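Local structure of extracellular solute-binding protein, family 1 (Bifidobacterium longum subsp. infantis, 6FTH) at residues 149-152 with 153-156; 421-424 with 425-429; 428-431 with 432-435. The protein probably captures human milk oligosaccharides outside the cell and delivers them to the membrane components of an ABC transporter. All coordinates share one frame; numbering follows the deposited sequence.

Contact 1 (149-152 with 153-156)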
loop_
_atom_site.group_PDB
_atom_site.type_symbol
_atom_site.label_atom_id
_atom_site.label_comp_id
_atom_site.label_asym_id
_atom_site.label_seq_id
_atom_site.Cartn_x
_atom_site.Cartn_y
_atom_site.Cartn_z
ATOM N N SER A 149 -4.742 8.774 4.992
ATOM C CA SER A 149 -3.875 9.602 4.174
ATOM C C SER A 149 -2.396 9.415 4.471
ATOM O O SER A 149 -1.574 9.801 3.626
ATOM C CB SER A 149 -4.216 11.073 4.338
ATOM O OG SER A 149 -4.101 11.478 5.687
ATOM N N GLY A 150 -2.040 8.858 5.632
ATOM C CA GLY A 150 -0.653 8.581 5.973
ATOM C C GLY A 150 -0.159 7.291 5.357
ATOM O O GLY A 150 -0.868 6.617 4.611
ATOM N N THR A 151 1.090 6.946 5.683
ATOM C CA THR A 151 1.700 5.751 5.128
ATOM C C THR A 151 1.167 4.468 5.780
ATOM O O THR A 151 0.673 4.457 6.911
ATOM C CB THR A 151 3.227 5.809 5.163
ATOM O OG1 THR A 151 3.723 4.597 4.592
ATOM C CG2 THR A 151 3.754 5.988 6.571
ATOM N N GLY A 152 1.287 3.378 5.042
ATOM C CA GLY A 152 1.041 2.057 5.587
ATOM C C GLY A 152 2.217 1.436 6.301
ATOM O O GLY A 152 2.092 0.351 6.891
ATOM N N GLN A 153 3.373 2.104 6.270
ATOM C CA GLN A 153 4.628 1.555 6.750
ATOM C C GLN A 153 4.973 2.155 8.113
ATOM O O GLN A 153 4.910 3.377 8.285
ATOM C CB GLN A 153 5.736 1.928 5.764
ATOM C CG GLN A 153 5.393 1.692 4.322
ATOM C CD GLN A 153 5.003 0.266 4.043
ATOM O OE1 GLN A 153 5.598 -0.669 4.579
ATOM N NE2 GLN A 153 4.014 0.091 3.180
ATOM N N HIS A 154 5.343 1.301 9.079
ATOM C CA HIS A 154 5.695 1.750 10.422
ATOM C C HIS A 154 6.752 0.841 11.026
ATOM O O HIS A 154 6.896 -0.314 10.629
ATOM C CB HIS A 154 4.478 1.767 11.368
ATOM C CG HIS A 154 3.295 2.360 10.721
ATOM N ND1 HIS A 154 2.479 1.638 9.880
ATOM C CD2 HIS A 154 2.857 3.641 10.663
ATOM C CE1 HIS A 154 1.565 2.437 9.365
ATOM N NE2 HIS A 154 1.780 3.658 9.812
ATOM N N MET A 155 7.482 1.373 12.011
ATOM C CA MET A 155 8.474 0.627 12.770
ATOM C C MET A 155 7.996 0.581 14.213
ATOM O O MET A 155 7.816 1.627 14.840
ATOM C CB MET A 155 9.831 1.327 12.682
ATOM C CG MET A 155 10.954 0.606 13.384
ATOM S SD MET A 155 12.495 1.517 13.156
ATOM C CE MET A 155 13.696 0.400 13.899
ATOM N N PHE A 156 7.796 -0.624 14.737
ATOM C CA PHE A 156 7.311 -0.823 16.099
ATOM C C PHE A 156 8.428 -1.306 17.014
ATOM O O PHE A 156 9.328 -2.045 16.599
ATOM C CB PHE A 156 6.173 -1.845 16.110
ATOM C CG PHE A 156 4.995 -1.440 15.273
ATOM C CD1 PHE A 156 4.342 -0.250 15.516
ATOM C CD2 PHE A 156 4.554 -2.237 14.228
ATOM C CE1 PHE A 156 3.242 0.137 14.738
ATOM C CE2 PHE A 156 3.466 -1.856 13.450
ATOM C CZ PHE A 156 2.824 -0.654 13.696
#

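Contact 2 (421-424 with 425-429)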
loop_
_atom_site.group_PDB
_atom_site.type_symbol
_atom_site.label_atom_id
_atom_site.label_comp_id
_atom_site.label_asym_id
_atom_site.label_seq_id
_atom_site.Cartn_x
_atom_site.Cartn_y
_atom_site.Cartn_z
ATOM N N GLY A 421 -15.943 4.058 14.807
ATOM C CA GLY A 421 -15.859 2.616 14.850
ATOM C C GLY A 421 -15.234 1.932 13.657
ATOM O O GLY A 421 -15.417 0.719 13.499
ATOM N N ASP A 422 -14.536 2.661 12.788
ATOM C CA ASP A 422 -13.681 2.048 11.769
ATOM C C ASP A 422 -12.369 1.817 12.485
ATOM O O ASP A 422 -11.474 2.670 12.501
ATOM C CB ASP A 422 -13.484 2.935 10.549
ATOM C CG ASP A 422 -12.460 2.380 9.603
ATOM O OD1 ASP A 422 -11.996 1.233 9.804
ATOM O OD2 ASP A 422 -12.140 3.078 8.608
ATOM N N VAL A 423 -12.268 0.668 13.139
ATOM C CA VAL A 423 -11.147 0.414 14.042
ATOM C C VAL A 423 -9.826 0.355 13.275
ATOM O O VAL A 423 -8.777 0.796 13.780
ATOM C CB VAL A 423 -11.434 -0.881 14.824
ATOM C CG1 VAL A 423 -10.244 -1.349 15.600
ATOM C CG2 VAL A 423 -12.632 -0.654 15.763
ATOM N N ASP A 424 -9.848 -0.201 12.063
ATOM C CA ASP A 424 -8.619 -0.237 11.270
ATOM C C ASP A 424 -8.139 1.181 10.958
ATOM O O ASP A 424 -6.953 1.493 11.115
ATOM C CB ASP A 424 -8.818 -1.064 10.001
ATOM C CG ASP A 424 -7.487 -1.391 9.304
ATOM O OD1 ASP A 424 -6.512 -1.714 10.025
ATOM O OD2 ASP A 424 -7.417 -1.319 8.055
ATOM N N GLY A 425 -9.045 2.061 10.533
ATOM C CA GLY A 425 -8.659 3.442 10.284
ATOM C C GLY A 425 -8.165 4.157 11.531
ATOM O O GLY A 425 -7.176 4.901 11.491
ATOM N N ASP A 426 -8.846 3.947 12.666
ATOM C CA ASP A 426 -8.408 4.556 13.919
ATOM C C ASP A 426 -7.002 4.078 14.266
ATOM O O ASP A 426 -6.151 4.876 14.696
ATOM C CB ASP A 426 -9.356 4.171 15.059
ATOM C CG ASP A 426 -10.755 4.740 14.909
ATOM O OD1 ASP A 426 -11.016 5.655 14.081
ATOM O OD2 ASP A 426 -11.610 4.239 15.689
ATOM N N ASN A 427 -6.752 2.775 14.105
ATOM C CA ASN A 427 -5.451 2.202 14.414
ATOM C C ASN A 427 -4.376 2.789 13.512
ATOM O O ASN A 427 -3.298 3.150 13.985
ATOM C CB ASN A 427 -5.496 0.692 14.247
ATOM C CG ASN A 427 -6.278 -0.012 15.369
ATOM O OD1 ASN A 427 -6.512 0.545 16.434
ATOM N ND2 ASN A 427 -6.638 -1.238 15.122
ATOM N N LEU A 428 -4.668 2.929 12.220
ATOM C CA LEU A 428 -3.675 3.494 11.310
ATOM C C LEU A 428 -3.397 4.959 11.631
ATOM O O LEU A 428 -2.234 5.395 11.657
ATOM C CB LEU A 428 -4.138 3.336 9.860
ATOM C CG LEU A 428 -3.071 3.842 8.888
ATOM C CD1 LEU A 428 -1.886 2.931 8.877
ATOM C CD2 LEU A 428 -3.659 3.990 7.483
ATOM N N LEU A 429 -4.447 5.740 11.870
ATOM C CA LEU A 429 -4.276 7.135 12.259
ATOM C C LEU A 429 -3.335 7.259 13.454
ATOM O O LEU A 429 -2.402 8.080 13.457
ATOM C CB LEU A 429 -5.648 7.705 12.635
ATOM C CG LEU A 429 -6.288 8.950 12.021
ATOM C CD1 LEU A 429 -7.194 9.608 13.084
ATOM C CD2 LEU A 429 -5.327 9.954 11.425
HETATM O O HOH W 1 -13.925 5.298 16.401
HETATM O O HOH W 2 -13.525 5.339 13.027
HETATM O O HOH W 3 -5.460 -2.307 12.470
#

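Contact 3 (428-431 with 432-435)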
loop_
_atom_site.group_PDB
_atom_site.type_symbol
_atom_site.label_atom_id
_atom_site.label_comp_id
_atom_site.label_asym_id
_atom_site.label_seq_id
_atom_site.Cartn_x
_atom_site.Cartn_y
_atom_site.Cartn_z
ATOM N N LEU A 428 -4.668 2.929 12.220
ATOM C CA LEU A 428 -3.675 3.494 11.310
ATOM C C LEU A 428 -3.397 4.959 11.631
ATOM O O LEU A 428 -2.234 5.395 11.657
ATOM C CB LEU A 428 -4.138 3.336 9.860
ATOM C CG LEU A 428 -3.071 3.842 8.888
ATOM C CD1 LEU A 428 -1.886 2.931 8.877
ATOM C CD2 LEU A 428 -3.659 3.990 7.483
ATOM N N LEU A 429 -4.447 5.740 11.870
ATOM C CA LEU A 429 -4.276 7.135 12.259
ATOM C C LEU A 429 -3.335 7.259 13.454
ATOM O O LEU A 429 -2.402 8.080 13.457
ATOM C CB LEU A 429 -5.648 7.705 12.635
ATOM C CG LEU A 429 -6.288 8.950 12.021
ATOM C CD1 LEU A 429 -7.194 9.608 13.084
ATOM C CD2 LEU A 429 -5.327 9.954 11.425
ATOM N N GLU A 430 -3.555 6.428 14.477
ATOM C CA GLU A 430 -2.720 6.468 15.669
ATOM C C GLU A 430 -1.290 6.048 15.348
ATOM O O GLU A 430 -0.327 6.675 15.818
ATOM C CB GLU A 430 -3.321 5.563 16.747
ATOM C CG GLU A 430 -4.557 6.155 17.369
ATOM C CD GLU A 430 -4.263 7.427 18.133
ATOM O OE1 GLU A 430 -3.281 7.445 18.908
ATOM O OE2 GLU A 430 -5.007 8.414 17.950
ATOM N N ALA A 431 -1.131 5.002 14.547
ATOM C CA ALA A 431 0.204 4.547 14.180
ATOM C C ALA A 431 0.968 5.596 13.385
ATOM O O ALA A 431 2.203 5.568 13.377
ATOM C CB ALA A 431 0.132 3.260 13.368
ATOM N N ASN A 432 0.269 6.500 12.708
ATOM C CA ASN A 432 0.965 7.510 11.906
ATOM C C ASN A 432 1.342 8.758 12.690
ATOM O O ASN A 432 2.179 9.532 12.214
ATOM C CB ASN A 432 0.142 7.846 10.661
ATOM C CG ASN A 432 0.358 6.812 9.572
ATOM O OD1 ASN A 432 1.449 6.230 9.477
ATOM N ND2 ASN A 432 -0.672 6.540 8.759
ATOM N N LYS A 433 0.791 8.976 13.877
ATOM C CA LYS A 433 1.113 10.196 14.609
ATOM C C LYS A 433 2.606 10.358 14.863
ATOM O O LYS A 433 3.106 11.489 14.718
ATOM C CB LYS A 433 0.297 10.280 15.908
ATOM C CG LYS A 433 -1.156 10.588 15.662
ATOM C CD LYS A 433 -1.948 10.531 16.964
ATOM C CE LYS A 433 -3.430 10.831 16.742
ATOM N NZ LYS A 433 -4.161 10.956 18.043
ATOM N N PRO A 434 3.362 9.322 15.237
ATOM C CA PRO A 434 4.786 9.529 15.541
ATOM C C PRO A 434 5.634 9.886 14.321
ATOM O O PRO A 434 6.801 10.252 14.509
ATOM C CB PRO A 434 5.222 8.184 16.152
ATOM C CG PRO A 434 3.971 7.576 16.666
ATOM C CD PRO A 434 2.923 7.982 15.650
ATOM N N TYR A 435 5.104 9.755 13.098
ATOM C CA TYR A 435 5.860 9.998 11.872
ATOM C C TYR A 435 5.598 11.360 11.251
ATOM O O TYR A 435 6.224 11.683 10.236
ATOM C CB TYR A 435 5.571 8.891 10.849
ATOM C CG TYR A 435 5.990 7.574 11.409
ATOM C CD1 TYR A 435 7.327 7.209 11.472
ATOM C CD2 TYR A 435 5.050 6.720 11.941
ATOM C CE1 TYR A 435 7.716 6.022 12.056
ATOM C CE2 TYR A 435 5.432 5.527 12.516
ATOM C CZ TYR A 435 6.754 5.171 12.557
ATOM O OH TYR A 435 7.158 3.986 13.145
#

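Contact 1 (149-152 with 153-156)
Thr151 turns its hydroxyl back on the chain: OG1 accepts the backbone N-H of Gln153 (OG1 to N 3.0 Å), a fairly straight bond at 160° that meets the definition of an ST turn. With chi1 at -180° the hydroxyl points away from the backbone N of Thr151; it also bonds Asp330, while CG2 stays on the other branch, 3.3 Å from Gln153 O. The side chain of Gln153 crosses that of Thr151 at about a right angle, with CG 3.4 Å from OG1. A bend at chi2 (-57°) brings its amide 3.8 Å from Gly152 C at NE2, and the two amide ends bond Tyr211 N and Asn227. Beyond Gln153 the His154 ring lies obliquely against the backbone, CE1 being 3.3 Å from Gly152 O. NE2 bonds Asn432 OD1 and ND1 bonds Gly297 O; carbonyl oxygens at both would probably suit a doubly protonated ring. All this is buried. Ser149, by contrast, is exposed and touches nothing in 153-156; its OG bonds Lys146 O instead. The turn delivers the chain into strand 154-158 of one mixed sheet, while Gly150 pairs with Ala334, consistent with an inter-lobe crossover of a bilobal solute-binding protein.

Contact 2 (421-424 with 425-429)
An N-cap opens helix 423-432: Asp422, the centre of an inverse gamma turn, accepts the N-H of Gly425 on its carboxylate (OD1 to N 3.2 Å). With CG anti to the backbone N (chi1 172°), the carboxylate swings over the helix start. The bond is nearly straight at the hydrogen, 173°, yet the donor sits above the carboxylate plane, 69° out of it. A CB at Gly425 would collide with Asp422 OD2; its absence lets the carboxylate lie here. Regular helix bonding follows at once, with Asp426 N 2.9 Å from Asp422 O and Asn427 N 2.9 Å from Val423 O. Asp426 reaches back to the turn through two waters, one between OD2 and Gly421 N, the other between OD1 and Asp422 N. Further along the same turn, a third water, 2.7 Å from Asp424 OD1 and 3.1 Å from Asn427 ND2, joins those side chains. Val423 and Asn427 run side by side, CG1 against ND2 at 3.6 Å. Three acidic groups at this helix start probably gain from its dipole. Strand 418-420 leads into the cap, where Asp422 OD2 bonds Tyr148 OH; Asp424 OD1 bonds Trp298 NE1 just beyond strand 292-297, and Leu428 packs on both aromatic residues.

Contact 3 (428-431 with 432-435)
At the C-terminal end of helix 423-432 Glu430 lies side by side with Lys433 of the following turn, joined by an i to i+3 salt bridge, OE2 to NZ 2.7 Å. NZ approaches OE2 on its syn side, 27° out of the carboxylate plane; a bent glutamate chain (chi2 -65°) meets an extended lysine chain, and CE too lies beside OE2. Both residues are exposed, and Lys433 also touches a neighbouring molecule of the crystal. Beneath this pair the backbone changes its bonding. Asn432 N still reaches Leu428 O at 2.9 Å in the helical manner, but Lys433 N has only a weak bond to Leu429 O and a better one to Glu430 O (3.2 Å), whose carbonyl plane it meets from above. The chain then turns through Pro434, and Tyr435 N bonds Asn432 O at 3.1 Å.

On the buried side the Asn432 amide crosses Leu428 at a slant, ND2 3.6 Å from its branch carbon CG. Both polar ends turn to the loop and strand alongside: OD1 bonds His154 NE2 and ND2 bonds Thr151 O, which together fix which way round the amide lies. A leucine in its place would probably leave His154 NE2 and Thr151 O without these mates and the imidazole less firmly fixed in its rotation. Further out, Tyr435 OH bonds Met155 N on strand 154-158, its ring stacks with Trp329, and Pro434 rests on Pro313. These partners place the tyrosine with an edge directed at Ala431 O, which lies in the ring plane. That oxygen is buried without a hydrogen-bond partner: Pro434, three residues on, has no N-H and Tyr435 N is taken by Asn432 O; the oxygen's nearest company here is carbon, Tyr435 CE2 at 3.3 Å and Pro434 CD at 3.4 Å.

How the contacts relate
Contacts 2 and 3 are the two ends of helix 423-432 and share Leu428 and Leu429; contact 1 is the turn on which this helix rests. Contact 1 is the most buried, its centre about 10 Å from that of the chain, against about 16 Å and 15 Å for the others. Chemistry follows place: water-linked aspartates at the partly buried helix start, a solvent-side salt bridge at its end, amide, hydroxyl and imidazole groups in the interior. Contacts 1 and 3 meet through polar atoms, His154 NE2 to Asn432 OD1 at 2.6 Å, whereas contacts 1 and 2 meet by packing, His154 CE1 to Leu428 CD1 at 3.5 Å.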